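Local atomic coordinates of flagellar brake protein YcgR (PDB entry 5Y6G), a protein that acts as a flagellar brake, binding cyclic di-GMP through its PilZ domain and then engaging the flagellar motor so that swimming and swarming slow. Residues K22-S27 with P50-E55; R30-D35 with L44-K49; A76-I81 with P97-R102. All coordinates share one frame; numbering follows the deposited sequence.

Interaction 1: residues K22-S27 with P50-E55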
# COMPACT_ATOMS: atom_id res chain seq x y z
N LYS A 22 10.40 4.97 8.21
CA LYS A 22 11.33 4.68 9.29
C LYS A 22 10.56 4.30 10.56
O LYS A 22 9.46 4.80 10.82
CB LYS A 22 12.24 5.87 9.56
CG LYS A 22 13.10 6.28 8.38
CD LYS A 22 14.03 7.42 8.74
CE LYS A 22 15.04 7.00 9.79
NZ LYS A 22 15.93 5.91 9.30
N LEU A 23 11.16 3.41 11.34
CA LEU A 23 10.59 2.97 12.60
C LEU A 23 11.26 3.68 13.77
O LEU A 23 12.25 4.40 13.61
CB LEU A 23 10.72 1.45 12.75
CG LEU A 23 10.02 0.59 11.69
CD1 LEU A 23 10.13 -0.88 12.04
CD2 LEU A 23 8.56 0.99 11.56
N ALA A 24 10.71 3.48 14.97
CA ALA A 24 11.26 4.14 16.15
C ALA A 24 12.69 3.70 16.43
O ALA A 24 13.46 4.47 17.02
CB ALA A 24 10.37 3.87 17.36
N ASP A 25 13.06 2.49 16.02
CA ASP A 25 14.43 2.02 16.18
C ASP A 25 15.35 2.53 15.08
O ASP A 25 16.52 2.12 15.03
CB ASP A 25 14.45 0.49 16.25
CG ASP A 25 14.03 -0.16 14.95
OD1 ASP A 25 14.09 -1.41 14.86
OD2 ASP A 25 13.66 0.56 14.00
N ASN A 26 14.85 3.39 14.19
CA ASN A 26 15.59 4.04 13.10
C ASN A 26 15.84 3.09 11.93
O ASN A 26 16.55 3.47 10.99
CB ASN A 26 16.92 4.63 13.58
CG ASN A 26 17.24 5.94 12.89
OD1 ASN A 26 16.36 6.60 12.35
ND2 ASN A 26 18.51 6.31 12.91
N SER A 27 15.27 1.89 11.94
CA SER A 27 15.39 1.01 10.79
C SER A 27 14.31 1.36 9.76
O SER A 27 13.29 1.98 10.07
CB SER A 27 15.27 -0.45 11.20
OG SER A 27 13.95 -0.77 11.60
N PRO A 50 8.44 -7.31 11.65
CA PRO A 50 9.30 -7.06 12.81
C PRO A 50 8.46 -6.90 14.07
O PRO A 50 7.30 -6.49 14.02
CB PRO A 50 10.02 -5.76 12.44
CG PRO A 50 9.15 -5.12 11.40
CD PRO A 50 8.54 -6.25 10.64
N ALA A 51 9.06 -7.26 15.21
CA ALA A 51 8.34 -7.17 16.48
C ALA A 51 7.85 -5.75 16.73
O ALA A 51 6.77 -5.55 17.31
CB ALA A 51 9.23 -7.65 17.62
N GLU A 52 8.62 -4.75 16.31
CA GLU A 52 8.22 -3.36 16.52
C GLU A 52 6.88 -3.07 15.84
O GLU A 52 6.03 -2.37 16.40
CB GLU A 52 9.30 -2.42 16.00
CG GLU A 52 9.00 -0.95 16.26
CD GLU A 52 10.13 -0.24 16.97
OE1 GLU A 52 11.28 -0.35 16.51
OE2 GLU A 52 9.86 0.40 18.01
N LEU A 53 6.69 -3.59 14.63
CA LEU A 53 5.49 -3.29 13.86
C LEU A 53 4.26 -3.91 14.52
O LEU A 53 4.25 -5.10 14.84
CB LEU A 53 5.63 -3.80 12.43
CG LEU A 53 4.58 -3.36 11.41
CD1 LEU A 53 4.64 -1.86 11.18
CD2 LEU A 53 4.77 -4.10 10.10
N GLN A 54 3.23 -3.09 14.72
CA GLN A 54 1.96 -3.57 15.27
C GLN A 54 0.91 -2.50 15.04
O GLN A 54 1.21 -1.35 14.72
CB GLN A 54 2.07 -3.93 16.75
CG GLN A 54 2.59 -2.81 17.63
CD GLN A 54 2.51 -3.16 19.11
OE1 GLN A 54 1.47 -3.60 19.60
NE2 GLN A 54 3.62 -2.98 19.82
N GLU A 55 -0.35 -2.90 15.22
CA GLU A 55 -1.47 -2.02 14.93
C GLU A 55 -1.54 -0.89 15.94
O GLU A 55 -1.21 -1.05 17.12
CB GLU A 55 -2.78 -2.82 14.94
CG GLU A 55 -2.65 -4.18 14.25
CD GLU A 55 -3.92 -5.00 14.33
OE1 GLU A 55 -3.98 -6.07 13.68
OE2 GLU A 55 -4.86 -4.59 15.05

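Interaction 2: residues R30-D35 with L44-K49. With C2E (9,9'-[(2R,3R,3aS,5S,7aR,9R,10R,10aS,12S,14aR)-3,5,10,12-tetrahydroxy-5,12-dioxidooctahydro-2H,7H-difuro[3,2-d:3',2'-j][1,3,7,9,2,8]tetraoxadiphosphacyclododecine-2,9-diyl]bis(2-amino-1,9-dihydro-6H-purin-6-one)), chain C; SO4 (sulfate ion), chain D.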
# COMPACT_ATOMS: atom_id res chain seq x y z
N ARG A 30 10.07 -1.56 4.50
CA ARG A 30 9.72 -1.52 3.08
C ARG A 30 8.56 -2.48 2.82
O ARG A 30 8.51 -3.57 3.39
CB ARG A 30 10.92 -1.89 2.21
CG ARG A 30 12.13 -1.00 2.42
CD ARG A 30 13.34 -1.49 1.63
NE ARG A 30 14.50 -0.63 1.85
CZ ARG A 30 15.34 -0.75 2.88
NH1 ARG A 30 15.15 -1.70 3.78
NH2 ARG A 30 16.37 0.08 3.00
N PHE A 31 7.64 -2.06 1.96
CA PHE A 31 6.48 -2.88 1.63
C PHE A 31 5.97 -2.50 0.26
O PHE A 31 6.14 -1.36 -0.20
CB PHE A 31 5.37 -2.72 2.69
CG PHE A 31 5.20 -1.31 3.20
CD1 PHE A 31 6.00 -0.84 4.23
CD2 PHE A 31 4.24 -0.47 2.66
CE1 PHE A 31 5.84 0.45 4.71
CE2 PHE A 31 4.08 0.82 3.14
CZ PHE A 31 4.88 1.28 4.16
N ARG A 32 5.32 -3.46 -0.40
CA ARG A 32 4.76 -3.27 -1.73
C ARG A 32 3.34 -2.72 -1.62
O ARG A 32 2.55 -3.20 -0.81
CB ARG A 32 4.76 -4.58 -2.51
CG ARG A 32 6.11 -5.29 -2.54
CD ARG A 32 5.94 -6.80 -2.64
NE ARG A 32 5.38 -7.22 -3.92
CZ ARG A 32 6.09 -7.74 -4.92
NH1 ARG A 32 7.40 -7.90 -4.79
NH2 ARG A 32 5.49 -8.09 -6.05
N LEU A 33 3.03 -1.73 -2.45
CA LEU A 33 1.67 -1.22 -2.50
C LEU A 33 0.73 -2.30 -3.02
O LEU A 33 1.00 -2.94 -4.04
CB LEU A 33 1.59 0.02 -3.39
CG LEU A 33 0.23 0.69 -3.51
CD1 LEU A 33 -0.27 1.16 -2.15
CD2 LEU A 33 0.29 1.86 -4.49
N TYR A 34 -0.38 -2.52 -2.30
CA TYR A 34 -1.36 -3.53 -2.68
C TYR A 34 -2.59 -2.91 -3.31
O TYR A 34 -2.95 -3.25 -4.44
CB TYR A 34 -1.74 -4.37 -1.46
CG TYR A 34 -2.64 -5.53 -1.80
CD1 TYR A 34 -2.14 -6.68 -2.40
CD2 TYR A 34 -4.00 -5.48 -1.54
CE1 TYR A 34 -2.96 -7.74 -2.72
CE2 TYR A 34 -4.84 -6.54 -1.85
CZ TYR A 34 -4.31 -7.67 -2.44
OH TYR A 34 -5.13 -8.72 -2.76
N ASP A 35 -3.28 -2.01 -2.60
CA ASP A 35 -4.39 -1.27 -3.19
C ASP A 35 -4.40 0.13 -2.60
O ASP A 35 -3.69 0.42 -1.63
CB ASP A 35 -5.73 -2.00 -2.96
CG ASP A 35 -6.09 -2.15 -1.49
OD1 ASP A 35 -5.57 -1.39 -0.65
OD2 ASP A 35 -6.91 -3.04 -1.18
N LEU A 44 1.98 -4.97 1.34
CA LEU A 44 2.53 -6.28 1.65
C LEU A 44 3.96 -6.12 2.16
O LEU A 44 4.75 -5.36 1.58
CB LEU A 44 2.52 -7.20 0.42
CG LEU A 44 1.16 -7.47 -0.22
CD1 LEU A 44 1.32 -8.35 -1.45
CD2 LEU A 44 0.23 -8.11 0.79
N LEU A 45 4.28 -6.83 3.23
CA LEU A 45 5.63 -6.81 3.76
C LEU A 45 6.53 -7.79 3.01
O LEU A 45 6.07 -8.77 2.41
CB LEU A 45 5.65 -7.15 5.25
CG LEU A 45 5.61 -5.97 6.22
CD1 LEU A 45 5.77 -6.47 7.65
CD2 LEU A 45 6.69 -4.97 5.87
N GLU A 46 7.83 -7.52 3.06
CA GLU A 46 8.81 -8.42 2.45
C GLU A 46 9.14 -9.58 3.38
O GLU A 46 8.94 -10.75 3.04
CB GLU A 46 10.08 -7.64 2.09
CG GLU A 46 9.86 -6.16 1.80
CD GLU A 46 9.00 -5.93 0.57
OE1 GLU A 46 8.61 -6.92 -0.08
OE2 GLU A 46 8.73 -4.75 0.25
N THR A 47 9.65 -9.27 4.57
CA THR A 47 9.96 -10.27 5.57
C THR A 47 8.72 -10.60 6.40
O THR A 47 7.61 -10.14 6.13
CB THR A 47 11.08 -9.79 6.49
OG1 THR A 47 10.51 -9.03 7.57
CG2 THR A 47 12.06 -8.90 5.74
N ALA A 48 8.92 -11.42 7.42
CA ALA A 48 7.95 -11.52 8.50
C ALA A 48 7.95 -10.21 9.29
O ALA A 48 8.97 -9.52 9.38
CB ALA A 48 8.27 -12.70 9.41
N LYS A 49 6.80 -9.87 9.85
CA LYS A 49 6.66 -8.57 10.50
C LYS A 49 7.72 -8.43 11.60
O LYS A 49 7.90 -9.36 12.40
CB LYS A 49 5.27 -8.40 11.10
CG LYS A 49 5.23 -8.52 12.61
CD LYS A 49 3.90 -8.08 13.19
CE LYS A 49 3.94 -8.05 14.71
NZ LYS A 49 4.30 -9.38 15.29
P1 C2E C . -11.30 1.05 9.80
O2P C2E C . -10.59 -0.37 10.04
O1P C2E C . -11.15 1.88 11.02
O5' C2E C . -10.62 1.80 8.55
C5' C2E C . -10.91 3.16 8.23
C4' C2E C . -10.42 3.51 6.83
O4' C2E C . -9.04 3.17 6.67
C3' C2E C . -11.16 2.69 5.76
O3' C2E C . -12.42 3.26 5.39
C2' C2E C . -10.17 2.77 4.59
O2' C2E C . -10.39 3.95 3.82
C1' C2E C . -8.80 2.83 5.30
N9 C2E C . -8.15 1.52 5.19
C8 C2E C . -7.90 0.65 6.21
N7 C2E C . -7.32 -0.42 5.73
C5 C2E C . -7.16 -0.29 4.39
C6 C2E C . -6.61 -1.11 3.38
O6 C2E C . -6.13 -2.20 3.64
N1 C2E C . -6.63 -0.65 2.11
C2 C2E C . -7.16 0.57 1.82
N2 C2E C . -7.16 1.01 0.52
N3 C2E C . -7.68 1.34 2.75
C4 C2E C . -7.70 0.95 4.03
P11 C2E C . -13.56 2.39 4.66
O21 C2E C . -12.95 1.70 3.34
O11 C2E C . -14.69 3.27 4.28
O5A C2E C . -14.09 1.27 5.69
C5A C2E C . -14.71 1.61 6.92
C4A C2E C . -14.72 0.44 7.90
O4A C2E C . -15.27 -0.73 7.29
C3A C2E C . -13.30 0.06 8.34
O3A C2E C . -12.86 0.81 9.47
C2A C2E C . -13.48 -1.42 8.72
O2A C2E C . -13.89 -1.52 10.09
C1A C2E C . -14.59 -1.89 7.77
N91 C2E C . -13.98 -2.62 6.64
C81 C2E C . -13.93 -2.19 5.34
N71 C2E C . -13.32 -3.08 4.62
C51 C2E C . -12.94 -4.13 5.39
C61 C2E C . -12.27 -5.35 5.15
O61 C2E C . -11.88 -5.65 4.03
N11 C2E C . -12.06 -6.18 6.19
C21 C2E C . -12.50 -5.84 7.44
N21 C2E C . -12.27 -6.71 8.48
N31 C2E C . -13.12 -4.71 7.68
C41 C2E C . -13.37 -3.84 6.70
S SO4 D . 17.82 -0.34 6.95
O1 SO4 D . 19.02 -0.93 7.53
O2 SO4 D . 17.87 -0.47 5.50
O3 SO4 D . 17.73 1.07 7.31
O4 SO4 D . 16.64 -1.05 7.46

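Interaction 3: residues A76-I81 with P97-R102. With C2E (9,9'-[(2R,3R,3aS,5S,7aR,9R,10R,10aS,12S,14aR)-3,5,10,12-tetrahydroxy-5,12-dioxidooctahydro-2H,7H-difuro[3,2-d:3',2'-j][1,3,7,9,2,8]tetraoxadiphosphacyclododecine-2,9-diyl]bis(2-amino-1,9-dihydro-6H-purin-6-one)), chain C.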
# COMPACT_ATOMS: atom_id res chain seq x y z
N ALA A 76 -0.15 8.27 7.83
CA ALA A 76 -1.10 7.16 7.91
C ALA A 76 -0.99 6.49 9.26
O ALA A 76 0.04 6.58 9.94
CB ALA A 76 -0.87 6.14 6.78
N GLN A 77 -2.07 5.82 9.65
CA GLN A 77 -2.11 5.00 10.85
C GLN A 77 -2.26 3.54 10.44
O GLN A 77 -3.16 3.20 9.66
CB GLN A 77 -3.26 5.41 11.77
CG GLN A 77 -3.45 4.48 12.97
CD GLN A 77 -4.45 5.01 13.97
OE1 GLN A 77 -4.07 5.53 15.02
NE2 GLN A 77 -5.74 4.87 13.67
N LEU A 78 -1.39 2.69 10.96
CA LEU A 78 -1.50 1.25 10.73
C LEU A 78 -2.72 0.72 11.49
O LEU A 78 -2.71 0.68 12.73
CB LEU A 78 -0.23 0.55 11.17
CG LEU A 78 -0.27 -0.98 11.03
CD1 LEU A 78 -0.60 -1.37 9.60
CD2 LEU A 78 1.06 -1.58 11.46
N ILE A 79 -3.75 0.32 10.76
CA ILE A 79 -5.00 -0.12 11.38
C ILE A 79 -5.02 -1.62 11.66
O ILE A 79 -5.58 -2.04 12.68
CB ILE A 79 -6.20 0.29 10.50
CG1 ILE A 79 -6.31 1.82 10.43
CG2 ILE A 79 -7.48 -0.31 11.05
CD1 ILE A 79 -6.45 2.47 11.79
N SER A 80 -4.45 -2.44 10.78
CA SER A 80 -4.56 -3.88 10.95
C SER A 80 -3.41 -4.58 10.24
O SER A 80 -3.01 -4.18 9.14
CB SER A 80 -5.90 -4.39 10.42
OG SER A 80 -6.10 -5.75 10.76
N ILE A 81 -2.90 -5.64 10.87
CA ILE A 81 -1.94 -6.55 10.25
C ILE A 81 -2.64 -7.89 10.06
O ILE A 81 -3.06 -8.52 11.03
CB ILE A 81 -0.68 -6.72 11.11
CG1 ILE A 81 -0.02 -5.36 11.38
CG2 ILE A 81 0.31 -7.66 10.43
CD1 ILE A 81 1.19 -5.45 12.28
N PRO A 97 2.77 -10.91 5.68
CA PRO A 97 1.93 -9.93 6.39
C PRO A 97 1.29 -8.93 5.44
O PRO A 97 1.93 -8.40 4.52
CB PRO A 97 2.92 -9.23 7.34
CG PRO A 97 4.15 -10.10 7.36
CD PRO A 97 4.20 -10.76 6.02
N ARG A 98 0.01 -8.65 5.68
CA ARG A 98 -0.75 -7.66 4.94
C ARG A 98 -1.04 -6.48 5.85
O ARG A 98 -1.55 -6.65 6.96
CB ARG A 98 -2.05 -8.26 4.40
CG ARG A 98 -3.15 -7.24 4.08
CD ARG A 98 -2.76 -6.32 2.93
NE ARG A 98 -3.76 -5.27 2.72
CZ ARG A 98 -4.90 -5.45 2.08
NH1 ARG A 98 -5.21 -6.64 1.59
NH2 ARG A 98 -5.75 -4.44 1.92
N LEU A 99 -0.71 -5.28 5.39
CA LEU A 99 -0.88 -4.06 6.17
C LEU A 99 -2.08 -3.28 5.66
O LEU A 99 -2.31 -3.18 4.45
CB LEU A 99 0.38 -3.20 6.11
CG LEU A 99 1.71 -3.87 6.47
CD1 LEU A 99 2.86 -2.88 6.41
CD2 LEU A 99 1.65 -4.53 7.85
N SER A 100 -2.85 -2.74 6.59
CA SER A 100 -4.00 -1.90 6.27
C SER A 100 -3.82 -0.55 6.94
O SER A 100 -3.81 -0.46 8.17
CB SER A 100 -5.30 -2.57 6.72
OG SER A 100 -5.51 -3.78 6.00
N PHE A 101 -3.66 0.49 6.13
CA PHE A 101 -3.42 1.84 6.61
C PHE A 101 -4.66 2.72 6.43
O PHE A 101 -5.44 2.53 5.49
CB PHE A 101 -2.25 2.50 5.88
CG PHE A 101 -0.93 1.89 6.19
CD1 PHE A 101 -0.21 2.32 7.30
CD2 PHE A 101 -0.40 0.90 5.38
CE1 PHE A 101 1.02 1.77 7.59
CE2 PHE A 101 0.83 0.34 5.66
CZ PHE A 101 1.54 0.77 6.77
N ARG A 102 -4.80 3.69 7.33
CA ARG A 102 -5.73 4.79 7.17
C ARG A 102 -4.93 6.08 7.06
O ARG A 102 -4.11 6.38 7.94
CB ARG A 102 -6.72 4.87 8.33
CG ARG A 102 -7.62 6.10 8.30
CD ARG A 102 -8.59 6.18 9.49
NE ARG A 102 -7.91 6.37 10.78
CZ ARG A 102 -7.78 7.54 11.40
NH1 ARG A 102 -8.27 8.65 10.86
NH2 ARG A 102 -7.15 7.60 12.57
P1 C2E C . -11.30 1.05 9.80
O2P C2E C . -10.59 -0.37 10.04
O1P C2E C . -11.15 1.88 11.02
O5' C2E C . -10.62 1.80 8.55
C5' C2E C . -10.91 3.16 8.23
C4' C2E C . -10.42 3.51 6.83
O4' C2E C . -9.04 3.17 6.67
C3' C2E C . -11.16 2.69 5.76
O3' C2E C . -12.42 3.26 5.39
C2' C2E C . -10.17 2.77 4.59
O2' C2E C . -10.39 3.95 3.82
C1' C2E C . -8.80 2.83 5.30
N9 C2E C . -8.15 1.52 5.19
C8 C2E C . -7.90 0.65 6.21
N7 C2E C . -7.32 -0.42 5.73
C5 C2E C . -7.16 -0.29 4.39
C6 C2E C . -6.61 -1.11 3.38
O6 C2E C . -6.13 -2.20 3.64
N1 C2E C . -6.63 -0.65 2.11
C2 C2E C . -7.16 0.57 1.82
N2 C2E C . -7.16 1.01 0.52
N3 C2E C . -7.68 1.34 2.75
C4 C2E C . -7.70 0.95 4.03
P11 C2E C . -13.56 2.39 4.66
O21 C2E C . -12.95 1.70 3.34
O11 C2E C . -14.69 3.27 4.28
O5A C2E C . -14.09 1.27 5.69
C5A C2E C . -14.71 1.61 6.92
C4A C2E C . -14.72 0.44 7.90
O4A C2E C . -15.27 -0.73 7.29
C3A C2E C . -13.30 0.06 8.34
O3A C2E C . -12.86 0.81 9.47
C2A C2E C . -13.48 -1.42 8.72
O2A C2E C . -13.89 -1.52 10.09
C1A C2E C . -14.59 -1.89 7.77
N91 C2E C . -13.98 -2.62 6.64
C81 C2E C . -13.93 -2.19 5.34
N71 C2E C . -13.32 -3.08 4.62
C51 C2E C . -12.94 -4.13 5.39
C61 C2E C . -12.27 -5.35 5.15
O61 C2E C . -11.88 -5.65 4.03
N11 C2E C . -12.06 -6.18 6.19
C21 C2E C . -12.50 -5.84 7.44
N21 C2E C . -12.27 -6.71 8.48
N31 C2E C . -13.12 -4.71 7.68
C41 C2E C . -13.37 -3.84 6.70
O HOH W 1 -4.29 -5.86 7.06

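Interaction 1: residues K22-S27 with P50-E55
Glu52 reaches across from the 50-55 loop to the turn at Ala24 and Asp25, and its side chain makes three of the four residue contacts. CB is directed at the turn. CG stands anti to the backbone N (chi1 -176°), and a bend at chi2 then swings the carboxylate in beside the turn. Its two oxygens part company at the tip: OE2 rests on the methyl of Ala24, 3.6 Å from CB, while OE1 meets Asp25. There Glu52 OE1 accepts a weak, bent hydrogen bond from Asp25 N (3.4 Å, 130° at the hydrogen). The same OE1 lies 3.2 Å from Asp25 CG, and the two side chains run antiparallel past one another, their carboxylate planes 85° apart; two acidic groups this near probably cost some electrostatic energy. The turn is a type I beta turn from Leu23 to Asn26, joining strands 18-22 and 28-36 of the PilZ beta-barrel. Asp25 opens an Asx turn that overlaps its end and runs on to Ser27: OD2 takes Ser27 N at 2.9 Å from above the carboxylate plane and Ser27 OG at 2.8 Å on the syn side, two bonds that hold the group's rotation. Deeper in, Leu23 CD1 reaches Pro50 CG at 4.4 Å, a loose apolar touch. Leu23 and Leu53 both lie against Phe59 of strand 58-65, and Leu53 also packs on Leu29 and Leu45.

Interaction 2: residues R30-D35 with L44-K49
Arg32 and Leu44 form an antiparallel hydrogen-bonded pair, with Arg32 N to Leu44 O and Leu44 N to Arg32 O both at 2.8 Å. Leu44 is the side chain most covered here: its CG and CD1 rest against Tyr34 CD1, each at 4.0 Å, on an oblique approach to the ring. Glu46, poorly ordered, folds back over the other strand by a bend at chi2 (-65°), bringing OE2 to 3.2 Å from Phe31 CA and OE1 to 3.7 Å from Arg32 CD. It touches the aliphatic part of Arg32 at about a right angle, with guanidinium and carboxylate planes 68° apart and the charged atoms too distant for a salt bridge. Leu45 CD2 approaches Phe31 CB at 4.1 Å. Toward either end of 30-35, charged side chains meet bound groups: Arg30 a sulfate, Asp35 cyclic di-GMP. The extended Arg30 gives NH2 to a sulfate oxygen, O2, at 3.0 Å in the guanidinium plane; this ion probably comes from the crystallisation liquor. Asp35 OD1 accepts both N1 and N2 of one cyclic di-GMP guanine, reading its donor edge with a single oxygen, and Tyr34 touches a second ligand molecule. Tyr34 and Asp35 together face Gly42, a classic beta bulge. The hairpin of strands 28-36 and 40-45 is flanked by strand 18-22, where Phe31 packs on Cys19 and Thr21, and by strand 93-104, where Leu45 meets Pro97 and Leu99.

Interaction 3: residues A76-I81 with P97-R102
Leu78 CD1 is the bump on the apolar side of this antiparallel pair: the methyl sits over one face of the Phe101 ring, 4.2 Å from its centroid, in a CH-pi contact offset toward the rim, and is bordered by Leu99 CB. Ala76 CB packs obliquely against Phe101 CD1 at 3.9 Å. Farther along, Ile81 and Leu99 run alongside each other in the same direction, Ile81 CG1 to Leu99 CD2 4.0 Å. The register slips by one at Ile79 and Ser80, both facing Ser100 in a classic beta bulge: Ser100 O takes Ile79 N at 2.7 Å and Ser80 N more weakly. Ile79 lays CG1 against Arg102 CB at 3.7 Å, a patch that continues onto the ligand, whose sugar O4' rests on the Arg102 chain. Arg102, bent at chi3 (66°), curls its guanidinium edge to Gln77 NE2, a meeting of two donors without a bond; Gln77 OE1 is taken by Arg58. On this polar side one guanine O6 of cyclic di-GMP is gripped twice, by Arg98 NH2 at 2.8 Å and Ser100 OG at 2.9 Å. Arg98 NE in turn donates to Leu99 O, which steadies the guanidinium, and NH1 forms a salt bridge to a phosphate of a second cyclic di-GMP. One water lies within hydrogen-bonding distance of Ser80 O, Arg98 O and Ser100 OG, tying the two strands together beside the bulge. One sheet face thus builds hydrophobic core, while the other presents donors suited to guanine and phosphate oxygens.

Interaction 1 is a thin surface contact between two loops, whereas interactions 2 and 3 each join the strands of a beta hairpin and are partly buried. Those hairpins share one sheet through neighbouring strands 40-45 and 93-104, linked by a probable Leu45 N to Pro97 O bond. Both bulged hairpins touch cyclic di-GMP, and Asp35 and Arg98 meet in a long, weak ion pair beside it. The loops of interaction 1 lean on the same apolar interior: Leu53 reaches Leu78, and Glu55 OE1 hydrogen-bonds to Ile81 N. Interaction 1 rests on one weak hydrogen bond, a close acidic pair and a loose apolar touch, while regular backbone bonds, apolar side chains and ligand-binding polar groups carry the other two.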